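Local atomic coordinates of maleate cis-trans isomerase (Pseudomonas putida, PDB entry 4FQ5), a protein that probably catalyses the cis-trans isomerization of the double bond of maleate to give fumarate, working as a homodimer. Residues 33-38 with 65-70. The protein carries 1 engineered substitution. Numbering follows the deposited sequence.
Sequences IVPSSN and SRMRMK. With MAE (maleic acid), chain C.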
ATOM      1  N   ILE A  33      23.864  -2.871  -4.632  1.00 22.95           N
ATOM      2  CA  ILE A  33      24.831  -3.643  -5.425  1.00 23.04           C
ATOM      3  C   ILE A  33      24.563  -5.126  -5.171  1.00 22.54           C
ATOM      4  O   ILE A  33      24.846  -5.630  -4.088  1.00 22.77           O
ATOM      5  CB  ILE A  33      26.298  -3.290  -5.061  1.00 23.43           C
ATOM      6  CG1 ILE A  33      26.560  -1.789  -5.253  1.00 24.15           C
ATOM      7  CG2 ILE A  33      27.275  -4.134  -5.880  1.00 23.61           C
ATOM      8  CD1 ILE A  33      27.869  -1.303  -4.655  1.00 24.67           C
ATOM      9  N   VAL A  34      24.012  -5.817  -6.167  1.00 22.95           N
ATOM     10  CA  VAL A  34      23.553  -7.198  -5.973  1.00 23.04           C
ATOM     11  C   VAL A  34      24.251  -8.177  -6.914  1.00 23.48           C
ATOM     12  O   VAL A  34      24.553  -7.821  -8.057  1.00 23.69           O
ATOM     13  CB  VAL A  34      22.006  -7.342  -6.115  1.00 23.41           C
ATOM     14  CG1 VAL A  34      21.277  -6.429  -5.137  1.00 23.43           C
ATOM     15  CG2 VAL A  34      21.539  -7.050  -7.536  1.00 23.82           C
ATOM     16  N   PRO A  35      24.505  -9.416  -6.436  1.00 23.50           N
ATOM     17  CA  PRO A  35      24.913 -10.479  -7.353  1.00 23.65           C
ATOM     18  C   PRO A  35      23.889 -10.601  -8.474  1.00 23.87           C
ATOM     19  O   PRO A  35      22.692 -10.430  -8.232  1.00 24.04           O
ATOM     20  CB  PRO A  35      24.887 -11.733  -6.470  1.00 23.70           C
ATOM     21  CG  PRO A  35      25.163 -11.221  -5.099  1.00 23.12           C
ATOM     22  CD  PRO A  35      24.476  -9.881  -5.034  1.00 23.15           C
ATOM     23  N   SER A  36      24.342 -10.876  -9.693  1.00 24.69           N
ATOM     24  CA  SER A  36      23.432 -10.896 -10.844  1.00 24.74           C
ATOM     25  C   SER A  36      22.265 -11.889 -10.666  1.00 25.26           C
ATOM     26  O   SER A  36      21.129 -11.607 -11.069  1.00 24.65           O
ATOM     27  CB  SER A  36      24.200 -11.201 -12.128  1.00 25.74           C
ATOM     28  OG  SER A  36      24.764 -12.502 -12.085  1.00 26.38           O
ATOM     29  N   SER A  37      22.555 -13.037 -10.053  1.00 24.99           N
ATOM     30  CA  SER A  37      21.559 -14.090  -9.845  1.00 25.29           C
ATOM     31  C   SER A  37      20.718 -13.886  -8.578  1.00 25.44           C
ATOM     32  O   SER A  37      19.777 -14.649  -8.326  1.00 25.97           O
ATOM     33  CB  SER A  37      22.245 -15.448  -9.780  1.00 25.14           C
ATOM     34  OG  SER A  37      23.169 -15.473  -8.717  1.00 25.24           O
ATOM     35  N   ASN A  38      21.065 -12.875  -7.781  1.00 24.65           N
ATOM     36  CA  ASN A  38      20.336 -12.594  -6.553  1.00 25.05           C
ATOM     37  C   ASN A  38      18.980 -11.962  -6.867  1.00 24.79           C
ATOM     38  O   ASN A  38      18.899 -11.018  -7.654  1.00 24.02           O
ATOM     39  CB  ASN A  38      21.162 -11.705  -5.614  1.00 24.78           C
ATOM     40  CG  ASN A  38      20.533 -11.551  -4.240  1.00 25.17           C
ATOM     41  OD1 ASN A  38      19.539 -10.853  -4.075  1.00 24.92           O
ATOM     42  ND2 ASN A  38      21.120 -12.201  -3.241  1.00 25.95           N
ATOM     43  N   SER A  65      22.467  -2.174  -9.273  1.00 24.44           N
ATOM     44  CA  SER A  65      23.541  -2.500 -10.196  1.00 25.45           C
ATOM     45  C   SER A  65      23.986  -3.930  -9.894  1.00 25.37           C
ATOM     46  O   SER A  65      23.995  -4.350  -8.733  1.00 25.90           O
ATOM     47  CB  SER A  65      24.701  -1.517 -10.045  1.00 26.48           C
ATOM     48  OG  SER A  65      25.833  -1.965 -10.775  1.00 29.37           O
ATOM     49  N   ARG A  66      24.345  -4.669 -10.940  1.00 24.78           N
ATOM     50  CA  ARG A  66      24.659  -6.086 -10.825  1.00 25.10           C
ATOM     51  C   ARG A  66      26.130  -6.404 -11.068  1.00 26.04           C
ATOM     52  O   ARG A  66      26.774  -5.817 -11.940  1.00 25.59           O
ATOM     53  CB  ARG A  66      23.776  -6.912 -11.775  1.00 25.06           C
ATOM     54  CG  ARG A  66      22.361  -7.091 -11.255  1.00 24.68           C
ATOM     55  CD  ARG A  66      21.454  -7.891 -12.185  1.00 25.21           C
ATOM     56  NE  ARG A  66      20.610  -8.770 -11.378  1.00 24.86           N
ATOM     57  CZ  ARG A  66      19.672  -8.351 -10.531  1.00 25.06           C
ATOM     58  NH1 ARG A  66      19.404  -7.048 -10.389  1.00 24.29           N
ATOM     59  NH2 ARG A  66      18.991  -9.240  -9.823  1.00 25.25           N
ATOM     60  N   MET A  67      26.636  -7.334 -10.262  1.00 27.14           N
ATOM     61  CA  MET A  67      27.968  -7.915 -10.402  1.00 28.33           C
ATOM     62  C   MET A  67      27.779  -9.424 -10.577  1.00 29.23           C
ATOM     63  O   MET A  67      27.167 -10.079  -9.735  1.00 29.96           O
ATOM     64  CB  MET A  67      28.821  -7.595  -9.167  1.00 28.32           C
ATOM     65  CG  MET A  67      28.088  -7.719  -7.831  1.00 28.41           C
ATOM     66  SD  MET A  67      29.119  -7.307  -6.416  1.00 29.15           S
ATOM     67  CE  MET A  67      28.147  -7.951  -5.074  1.00 30.38           C
ATOM     68  N   ARG A  68      28.277  -9.967 -11.681  1.00 30.29           N
ATOM     69  CA  ARG A  68      27.947 -11.339 -12.067  1.00 31.84           C
ATOM     70  C   ARG A  68      28.428 -12.413 -11.103  1.00 31.66           C
ATOM     71  O   ARG A  68      29.598 -12.446 -10.727  1.00 31.16           O
ATOM     72  CB  ARG A  68      28.440 -11.658 -13.473  1.00 33.80           C
ATOM     73  CG  ARG A  68      27.456 -11.269 -14.562  1.00 35.18           C
ATOM     74  CD  ARG A  68      27.734 -12.047 -15.833  1.00 36.71           C
ATOM     75  NE  ARG A  68      26.824 -13.177 -16.001  1.00 37.10           N
ATOM     76  CZ  ARG A  68      27.040 -14.203 -16.817  1.00 37.50           C
ATOM     77  NH1 ARG A  68      28.150 -14.264 -17.542  1.00 38.23           N
ATOM     78  NH2 ARG A  68      26.142 -15.168 -16.910  1.00 37.31           N
ATOM     79  N   MET A  69      27.490 -13.267 -10.703  1.00 31.53           N
ATOM     80  CA  MET A  69      27.769 -14.507  -9.978  1.00 32.55           C
ATOM     81  C   MET A  69      26.566 -15.432 -10.110  1.00 32.43           C
ATOM     82  O   MET A  69      25.426 -14.995  -9.950  1.00 31.28           O
ATOM     83  CB  MET A  69      28.062 -14.256  -8.497  1.00 33.40           C
ATOM     84  CG  MET A  69      28.103 -15.547  -7.687  1.00 35.74           C
ATOM     85  SD  MET A  69      28.596 -15.360  -5.976  1.00 41.01           S
ATOM     86  CE  MET A  69      27.100 -14.673  -5.261  1.00 38.01           C
ATOM     87  N   LYS A  70      26.833 -16.701 -10.403  1.00 32.90           N
ATOM     88  CA  LYS A  70      25.797 -17.723 -10.533  1.00 33.91           C
ATOM     89  C   LYS A  70      25.955 -18.816  -9.474  1.00 34.36           C
ATOM     90  O   LYS A  70      24.977 -19.438  -9.076  1.00 34.66           O
ATOM     91  CB  LYS A  70      25.833 -18.350 -11.926  1.00 35.11           C
ATOM     92  CG  LYS A  70      25.579 -17.377 -13.071  1.00 35.62           C
ATOM     93  CD  LYS A  70      25.868 -18.018 -14.419  1.00 36.50           C
ATOM     94  CE  LYS A  70      24.731 -18.914 -14.887  1.00 37.78           C
ATOM     95  NZ  LYS A  70      23.497 -18.142 -15.230  1.00 38.61           N
TER
HETATM   96  C1  MAE C 301      23.886 -13.967  -2.124  1.00 36.17           C
HETATM   97  O1  MAE C 301      23.218 -13.848  -3.164  1.00 33.92           O
HETATM   98  O2  MAE C 301      23.446 -14.466  -1.078  1.00 35.49           O
HETATM   99  C2  MAE C 301      25.285 -13.515  -2.156  1.00 35.69           C
HETATM  100  C3  MAE C 301      26.027 -13.293  -1.086  1.00 35.20           C
HETATM  101  C4  MAE C 301      25.567 -13.437   0.313  1.00 35.48           C
HETATM  102  O3  MAE C 301      26.058 -14.331   0.994  1.00 35.42           O
HETATM  103  O4  MAE C 301      24.744 -12.657   0.806  1.00 35.24           O
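V34 N binds S65 O, and M67 N binds V34 O, as neighbouring parallel strands of a beta-alpha-beta unit run out into substrate-binding loops. The unit comprises strand 27-35, helix 41-52 and strand 59-67, and illustrates how parallel sheets build active sites at the carboxyl ends of their strands. S36 N prolongs the pairing to M67 O.

Beyond the strands, serine hydroxyls take over. S36 OG accepts a hydrogen bond from M69 N at 3.2 Å and also bonds D93 of the second subunit. The hydroxyl of S37, turned between its backbone N and carbonyl carbon (chi1 60°), donates to M69 O over a short 2.6 Å and is also bonded to N190 of the pocket.

R66 grips the turn 35-38 from the opposite face of the sheet to I33. Its NE meets S36 O at 2.9 Å, the oxygen lying at the guanidinium edge, while V34 CG2 sits over one face, 3.5 Å above the plane and toward its rim; NH1 forms a salt bridge with E42. A leucine in place of R66 would probably leave S36 O without its NE donor and E42 without its cationic mate.

The remaining contacts across the pair are apolar. M67 crosses I33 at about a right angle, SD lying 3.7 Å from I33 CG2. M69, bent at chi3 (76°), brings CE to 3.9 Å from P35 CB and also against the ligand. The turn finally delivers N38 to the maleic acid, its ND2 donating to O1 at 2.7 Å with an N-H...O angle of 160°.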